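Local coordinates for protein predicted ATPase of the ABC class (Vibrio vulnificus, PDB 5D6A) that probably hydrolyses ATP as an ABC-class ATPase and binds the ATP analogue AMP-PNP, at residues A[208-211]-A[212-216]; A[472-475]-A[476-480]; A[164-167]-A[168-172]. All coordinates share one frame; numbering follows the deposited sequence.

Interaction 1: residues A[208-211]-A[212-216]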
loop_
_atom_site.group_PDB
_atom_site.type_symbol
_atom_site.label_atom_id
_atom_site.label_comp_id
_atom_site.label_asym_id
_atom_site.label_seq_id
_atom_site.Cartn_x
_atom_site.Cartn_y
_atom_site.Cartn_z
ATOM N N SER A 208 -18.772 19.854 -8.978
ATOM C CA SER A 208 -18.687 19.587 -7.544
ATOM C C SER A 208 -19.258 20.766 -6.756
ATOM O O SER A 208 -19.305 21.893 -7.252
ATOM C CB SER A 208 -17.236 19.325 -7.127
ATOM O OG SER A 208 -17.157 18.927 -5.769
ATOM N N PHE A 209 -19.689 20.493 -5.528
ATOM C CA PHE A 209 -20.271 21.513 -4.662
ATOM C C PHE A 209 -19.899 21.290 -3.197
ATOM O O PHE A 209 -20.234 20.257 -2.619
ATOM C CB PHE A 209 -21.791 21.519 -4.815
ATOM C CG PHE A 209 -22.496 22.427 -3.849
ATOM C CD1 PHE A 209 -22.613 23.786 -4.109
ATOM C CD2 PHE A 209 -23.057 21.921 -2.685
ATOM C CE1 PHE A 209 -23.268 24.623 -3.221
ATOM C CE2 PHE A 209 -23.713 22.752 -1.794
ATOM C CZ PHE A 209 -23.819 24.106 -2.062
ATOM N N VAL A 210 -19.215 22.270 -2.606
ATOM C CA VAL A 210 -18.799 22.207 -1.205
ATOM C C VAL A 210 -19.615 23.208 -0.395
ATOM O O VAL A 210 -19.334 24.408 -0.408
ATOM C CB VAL A 210 -17.298 22.522 -1.039
ATOM C CG1 VAL A 210 -16.886 22.410 0.420
ATOM C CG2 VAL A 210 -16.460 21.586 -1.894
ATOM N N ALA A 211 -20.621 22.708 0.311
ATOM C CA ALA A 211 -21.498 23.552 1.117
ATOM C C ALA A 211 -20.747 24.300 2.221
ATOM O O ALA A 211 -19.785 23.782 2.791
ATOM C CB ALA A 211 -22.605 22.705 1.730
ATOM N N ASN A 212 -21.183 25.524 2.509
ATOM C CA ASN A 212 -20.587 26.305 3.591
ATOM C C ASN A 212 -20.935 25.655 4.924
ATOM O O ASN A 212 -22.073 25.241 5.140
ATOM C CB ASN A 212 -21.073 27.762 3.574
ATOM C CG ASN A 212 -20.467 28.574 2.442
ATOM O OD1 ASN A 212 -19.488 28.166 1.817
ATOM N ND2 ASN A 212 -21.033 29.746 2.191
ATOM N N GLY A 213 -19.949 25.568 5.811
ATOM C CA GLY A 213 -20.139 24.945 7.115
ATOM C C GLY A 213 -19.622 23.517 7.138
ATOM O O GLY A 213 -19.755 22.818 8.145
ATOM N N SER A 214 -19.032 23.078 6.026
ATOM C CA SER A 214 -18.488 21.731 5.934
ATOM C C SER A 214 -17.172 21.636 6.690
ATOM O O SER A 214 -16.447 22.623 6.820
ATOM C CB SER A 214 -18.236 21.343 4.469
ATOM O OG SER A 214 -19.432 21.320 3.714
ATOM N N ILE A 215 -16.877 20.442 7.192
ATOM C CA ILE A 215 -15.624 20.173 7.879
ATOM C C ILE A 215 -14.869 19.191 6.988
ATOM O O ILE A 215 -15.206 18.008 6.917
ATOM C CB ILE A 215 -15.849 19.616 9.294
ATOM C CG1 ILE A 215 -16.636 20.631 10.128
ATOM C CG2 ILE A 215 -14.517 19.324 9.969
ATOM C CD1 ILE A 215 -16.884 20.201 11.557
ATOM N N LEU A 216 -13.855 19.706 6.298
ATOM C CA LEU A 216 -13.068 18.920 5.346
ATOM C C LEU A 216 -11.962 18.038 5.958
ATOM O O LEU A 216 -11.889 16.851 5.645
ATOM C CB LEU A 216 -12.460 19.854 4.291
ATOM C CG LEU A 216 -13.436 20.828 3.616
ATOM C CD1 LEU A 216 -12.713 21.697 2.599
ATOM C CD2 LEU A 216 -14.588 20.088 2.962
#
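Ser214 reaches back to Ala211 through its side chain and its backbone, closing a type II beta turn that runs from Ala211 to Ser214 at the end of strand 206-211. The shorter bond comes from the hydroxyl: Ser214 OG donates to Ala211 O at 2.7 Å. The hydroxyl approaches the carbonyl from a position tilted 31° out of its plane. Ser214 OG lies beside its own backbone N (chi1 -63°), and this sets it facing the same acceptor as that N. The bond from Ser214 N to Ala211 O is weak, at 3.4 Å. The hydroxyl is thus the main partner of this carbonyl oxygen within the turn, and the amide adds little. Gly213, at the third position of the turn, has a phi of 99°, the positive value expected there in a type II turn. The CB of Asn212 points away from the strand, while its OD1 is hydrogen-bonded to Ala235 N.

Packing continues past the turn. Ala211 CB lies 4.0 Å from Ser214 OG. Leu216 comes back toward the strand and meets Val210 at an angle, methyl against methyl. Both side chains also touch Phe233 and Ile294 of the neighbouring strand 294-296, so Leu216 packs on the four-stranded antiparallel sheet. Leu216 further packs on Thr273, Leu274 and Ala277 of helix 271-280, which follows the probable P-loop. Its side chain is about 5 Å from the bound AMP-PNP. The apolar link back to the strand is Leu216 CD2 against Val210 CG1 at 4.1 Å.

Interaction 2: residues A[472-475]-A[476-480]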
loop_
_atom_site.group_PDB
_atom_site.type_symbol
_atom_site.label_atom_id
_atom_site.label_comp_id
_atom_site.label_asym_id
_atom_site.label_seq_id
_atom_site.Cartn_x
_atom_site.Cartn_y
_atom_site.Cartn_z
ATOM N N ILE A 472 -9.338 -18.257 -16.271
ATOM C CA ILE A 472 -8.647 -17.924 -15.031
ATOM C C ILE A 472 -9.388 -18.565 -13.855
ATOM O O ILE A 472 -8.759 -19.071 -12.926
ATOM C CB ILE A 472 -8.537 -16.397 -14.841
ATOM C CG1 ILE A 472 -7.798 -15.767 -16.028
ATOM C CG2 ILE A 472 -7.819 -16.065 -13.537
ATOM C CD1 ILE A 472 -7.712 -14.257 -15.963
ATOM N N LEU A 473 -10.720 -18.549 -13.902
ATOM C CA LEU A 473 -11.525 -19.162 -12.844
ATOM C C LEU A 473 -11.332 -20.673 -12.782
ATOM O O LEU A 473 -11.188 -21.230 -11.695
ATOM C CB LEU A 473 -13.012 -18.850 -13.028
ATOM C CG LEU A 473 -13.502 -17.436 -12.709
ATOM C CD1 LEU A 473 -14.914 -17.241 -13.230
ATOM C CD2 LEU A 473 -13.444 -17.159 -11.215
ATOM N N THR A 474 -11.339 -21.336 -13.939
ATOM C CA THR A 474 -11.169 -22.792 -13.988
ATOM C C THR A 474 -9.802 -23.199 -13.443
ATOM O O THR A 474 -9.702 -24.112 -12.623
ATOM C CB THR A 474 -11.354 -23.358 -15.413
ATOM O OG1 THR A 474 -10.487 -22.674 -16.323
ATOM C CG2 THR A 474 -12.792 -23.196 -15.877
ATOM N N ASP A 475 -8.754 -22.517 -13.895
ATOM C CA ASP A 475 -7.401 -22.799 -13.424
ATOM C C ASP A 475 -7.243 -22.413 -11.957
ATOM O O ASP A 475 -6.404 -22.973 -11.253
ATOM C CB ASP A 475 -6.360 -22.042 -14.260
ATOM C CG ASP A 475 -6.282 -22.532 -15.705
ATOM O OD1 ASP A 475 -6.823 -23.619 -16.007
ATOM O OD2 ASP A 475 -5.656 -21.833 -16.534
ATOM N N GLY A 476 -8.060 -21.465 -11.503
ATOM C CA GLY A 476 -7.979 -20.975 -10.130
ATOM C C GLY A 476 -9.052 -21.437 -9.165
ATOM O O GLY A 476 -9.264 -20.799 -8.137
ATOM N N LYS A 477 -9.737 -22.531 -9.490
ATOM C CA LYS A 477 -10.763 -23.094 -8.603
ATOM C C LYS A 477 -11.927 -22.133 -8.296
ATOM O O LYS A 477 -12.481 -22.158 -7.195
ATOM C CB LYS A 477 -10.107 -23.547 -7.294
ATOM C CG LYS A 477 -8.927 -24.482 -7.501
ATOM C CD LYS A 477 -8.202 -24.765 -6.200
ATOM C CE LYS A 477 -7.095 -25.788 -6.397
ATOM N NZ LYS A 477 -6.422 -26.122 -5.113
ATOM N N PHE A 478 -12.285 -21.295 -9.270
ATOM C CA PHE A 478 -13.386 -20.327 -9.129
ATOM C C PHE A 478 -13.283 -19.492 -7.848
ATOM O O PHE A 478 -14.290 -19.128 -7.242
ATOM C CB PHE A 478 -14.734 -21.055 -9.182
ATOM C CG PHE A 478 -14.921 -21.881 -10.418
ATOM C CD1 PHE A 478 -15.410 -21.309 -11.583
ATOM C CD2 PHE A 478 -14.600 -23.230 -10.420
ATOM C CE1 PHE A 478 -15.575 -22.066 -12.729
ATOM C CE2 PHE A 478 -14.764 -23.993 -11.561
ATOM C CZ PHE A 478 -15.252 -23.411 -12.717
ATOM N N ARG A 479 -12.052 -19.171 -7.468
ATOM C CA ARG A 479 -11.768 -18.424 -6.248
ATOM C C ARG A 479 -12.056 -16.949 -6.538
ATOM O O ARG A 479 -11.598 -16.421 -7.551
ATOM C CB ARG A 479 -10.288 -18.624 -5.908
ATOM C CG ARG A 479 -9.911 -18.813 -4.446
ATOM C CD ARG A 479 -10.283 -17.682 -3.507
ATOM N NE ARG A 479 -9.521 -17.815 -2.260
ATOM C CZ ARG A 479 -9.750 -17.130 -1.143
ATOM N NH1 ARG A 479 -8.984 -17.327 -0.078
ATOM N NH2 ARG A 479 -10.746 -16.262 -1.078
ATOM N N VAL A 480 -12.834 -16.293 -5.677
ATOM C CA VAL A 480 -13.163 -14.871 -5.856
ATOM C C VAL A 480 -13.286 -14.177 -4.504
ATOM O O VAL A 480 -14.281 -14.353 -3.804
ATOM C CB VAL A 480 -14.490 -14.667 -6.621
ATOM C CG1 VAL A 480 -14.783 -13.177 -6.781
ATOM C CG2 VAL A 480 -14.448 -15.349 -7.980
#
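Leu473 packs against Phe478 and Val480 where helix 468-475 ends and the chain turns toward strand 480-483. The turn resembles a Schellman motif. It has the long backbone bond: Phe478 N donates to Leu473 O at 2.7 Å, with a nearly straight N-H...O angle of 169°. The second bond of that motif, from Lys477 N to Thr474 O, is not made. Lys477 and Phe478 both have left-handed backbone angles. Gly476 N adds weak bonds to Ile472 O and Leu473 O.

The Leu473 side chain starts beside the aromatic ring. Its CB lies 3.7 Å from Phe478 CD1. CG sits opposite the carbonyl carbon (chi1 -74°), and the branch from it carries CD2 along the returning chain. CD2 meets two residues there, with Phe478 CA at 3.8 Å and a methyl of Val480 beyond it. Leu473 also touches Phe490, Tyr517 and Ala520, and Val480 packs on Trp514, which joins the turn to strand 487-490 and helix 506-519.

The Phe478 ring lies over the last helical turn. Leu473 O is 4.0 Å above one ring face, offset toward the rim. Thr474 CG2 meets the far end of the ring, 4.0 Å from Phe478 CZ. Thr474 OG1 is hydrogen-bonded to Asn471 O, one turn back. At the buried tip of Leu473, CD2 stands 3.8 Å from Val480 CG2.

Interaction 3: residues A[164-167]-A[168-172]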
loop_
_atom_site.group_PDB
_atom_site.type_symbol
_atom_site.label_atom_id
_atom_site.label_comp_id
_atom_site.label_asym_id
_atom_site.label_seq_id
_atom_site.Cartn_x
_atom_site.Cartn_y
_atom_site.Cartn_z
ATOM N N PHE A 164 -32.401 -17.171 20.379
ATOM C CA PHE A 164 -32.807 -16.227 21.422
ATOM C C PHE A 164 -32.379 -14.790 21.104
ATOM O O PHE A 164 -33.219 -13.891 21.059
ATOM C CB PHE A 164 -32.270 -16.680 22.786
ATOM C CG PHE A 164 -32.688 -15.797 23.926
ATOM C CD1 PHE A 164 -33.944 -15.931 24.500
ATOM C CD2 PHE A 164 -31.823 -14.838 24.434
ATOM C CE1 PHE A 164 -34.334 -15.121 25.550
ATOM C CE2 PHE A 164 -32.207 -14.025 25.485
ATOM C CZ PHE A 164 -33.464 -14.166 26.043
ATOM N N HIS A 165 -31.085 -14.576 20.874
ATOM C CA HIS A 165 -30.577 -13.234 20.577
ATOM C C HIS A 165 -30.822 -12.783 19.142
ATOM O O HIS A 165 -31.402 -11.721 18.911
ATOM C CB HIS A 165 -29.076 -13.131 20.862
ATOM C CG HIS A 165 -28.728 -13.164 22.314
ATOM N ND1 HIS A 165 -28.998 -12.113 23.164
ATOM C CD2 HIS A 165 -28.089 -14.096 23.059
ATOM C CE1 HIS A 165 -28.568 -12.409 24.377
ATOM N NE2 HIS A 165 -28.009 -13.606 24.339
ATOM N N LEU A 166 -30.373 -13.586 18.182
ATOM C CA LEU A 166 -30.495 -13.228 16.767
ATOM C C LEU A 166 -31.910 -12.809 16.357
ATOM O O LEU A 166 -32.080 -11.760 15.735
ATOM C CB LEU A 166 -29.970 -14.355 15.863
ATOM C CG LEU A 166 -30.028 -14.123 14.346
ATOM C CD1 LEU A 166 -29.338 -12.830 13.941
ATOM C CD2 LEU A 166 -29.412 -15.303 13.610
ATOM N N PRO A 167 -32.930 -13.610 16.713
ATOM C CA PRO A 167 -34.291 -13.227 16.329
ATOM C C PRO A 167 -34.700 -11.846 16.853
ATOM O O PRO A 167 -35.490 -11.159 16.215
ATOM C CB PRO A 167 -35.155 -14.329 16.952
ATOM C CG PRO A 167 -34.237 -15.491 17.109
ATOM C CD PRO A 167 -32.918 -14.872 17.470
ATOM N N LYS A 168 -34.154 -11.444 17.997
ATOM C CA LYS A 168 -34.480 -10.142 18.571
ATOM C C LYS A 168 -33.856 -8.997 17.782
ATOM O O LYS A 168 -34.500 -7.972 17.575
ATOM C CB LYS A 168 -34.070 -10.073 20.046
ATOM C CG LYS A 168 -34.888 -10.999 20.930
ATOM C CD LYS A 168 -34.495 -10.906 22.393
ATOM C CE LYS A 168 -35.405 -11.779 23.242
ATOM N NZ LYS A 168 -35.103 -11.661 24.693
ATOM N N PHE A 169 -32.614 -9.170 17.330
ATOM C CA PHE A 169 -31.948 -8.120 16.555
ATOM C C PHE A 169 -32.601 -7.975 15.183
ATOM O O PHE A 169 -32.739 -6.864 14.676
ATOM C CB PHE A 169 -30.451 -8.396 16.394
ATOM C CG PHE A 169 -29.761 -8.760 17.676
ATOM C CD1 PHE A 169 -29.909 -7.971 18.811
ATOM C CD2 PHE A 169 -28.923 -9.865 17.738
ATOM C CE1 PHE A 169 -29.273 -8.304 19.994
ATOM C CE2 PHE A 169 -28.273 -10.195 18.914
ATOM C CZ PHE A 169 -28.448 -9.414 20.044
ATOM N N ILE A 170 -32.998 -9.102 14.594
ATOM C CA ILE A 170 -33.662 -9.115 13.291
ATOM C C ILE A 170 -35.001 -8.384 13.367
ATOM O O ILE A 170 -35.390 -7.695 12.423
ATOM C CB ILE A 170 -33.885 -10.556 12.778
ATOM C CG1 ILE A 170 -32.539 -11.219 12.467
ATOM C CG2 ILE A 170 -34.750 -10.553 11.525
ATOM C CD1 ILE A 170 -32.629 -12.700 12.160
ATOM N N ARG A 171 -35.699 -8.538 14.490
ATOM C CA ARG A 171 -36.990 -7.878 14.679
ATOM C C ARG A 171 -36.823 -6.395 14.986
ATOM O O ARG A 171 -37.318 -5.546 14.249
ATOM C CB ARG A 171 -37.801 -8.556 15.790
ATOM C CG ARG A 171 -38.275 -9.956 15.432
ATOM C CD ARG A 171 -39.173 -10.550 16.506
ATOM N NE ARG A 171 -39.621 -11.898 16.145
ATOM C CZ ARG A 171 -39.069 -13.034 16.572
ATOM N NH1 ARG A 171 -38.045 -13.029 17.418
ATOM N NH2 ARG A 171 -39.566 -14.197 16.163
ATOM N N ARG A 172 -36.109 -6.091 16.062
ATOM C CA ARG A 172 -35.898 -4.701 16.481
ATOM C C ARG A 172 -35.364 -3.790 15.375
ATOM O O ARG A 172 -35.767 -2.632 15.274
ATOM C CB ARG A 172 -34.958 -4.644 17.683
ATOM C CG ARG A 172 -35.519 -5.281 18.943
ATOM C CD ARG A 172 -34.503 -5.213 20.070
ATOM N NE ARG A 172 -34.229 -3.836 20.478
ATOM C CZ ARG A 172 -33.263 -3.474 21.319
ATOM N NH1 ARG A 172 -32.442 -4.383 21.837
ATOM N NH2 ARG A 172 -33.103 -2.192 21.629
#
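Phe164 meets Lys168 one helical turn on. The lysine chain is extended and passes its CE over one face of the ring, toward the rim. Lys168 NZ ends 3.3 Å from Phe164 CZ.

His165 lies alongside Phe169, the two side chains pointing the same way. His165 CB touches Phe169 CE2 at 3.6 Å. His165 O sits 3.3 Å above the Phe169 ring plane. The same oxygen accepts Phe169 N at 3.2 Å and, weakly, Lys168 N.

Leu166 crosses Ile170. Leu166 CG is anti to its backbone N (chi1 -180°), which directs it along the helix to Ile170 CD1 at 3.7 Å. Both residues also pack on Phe142 of strand 137-144.

Pro167 has no N-H to give to the turn before, and the helix is kinked there. Its own carbonyl still accepts Arg171 N at 3.1 Å. The arginine guanidinium swings back near Pro167 CB, while Arg171 NE makes a salt bridge with Asp54.

This is the i to i+4 pattern of an alpha helix with a proline kink, its apolar side packed on a beta sheet and on helix 92-109.

Overall arrangement
From the N terminus, the chain reaches interaction 3 first, then interaction 1, then interaction 2. All three are local and follow in series, so none nests in or crosses another. Interaction 3 spans the last turns of helix 155-172, in the N-terminal family region, and that helix packs on strand 137-144 and helix 92-109. Interaction 1 closes a turn after strand 206-211, near the bound nucleotide, and joins the four-stranded sheet to helix 271-280. Interaction 2 ends helix 468-475 and joins it to helix 506-519. The contacts do not touch. The centres of interactions 1 and 2 are about 45 Å apart, on opposite sides of the chain's centre. Those of interactions 2 and 3 are about 37 Å apart.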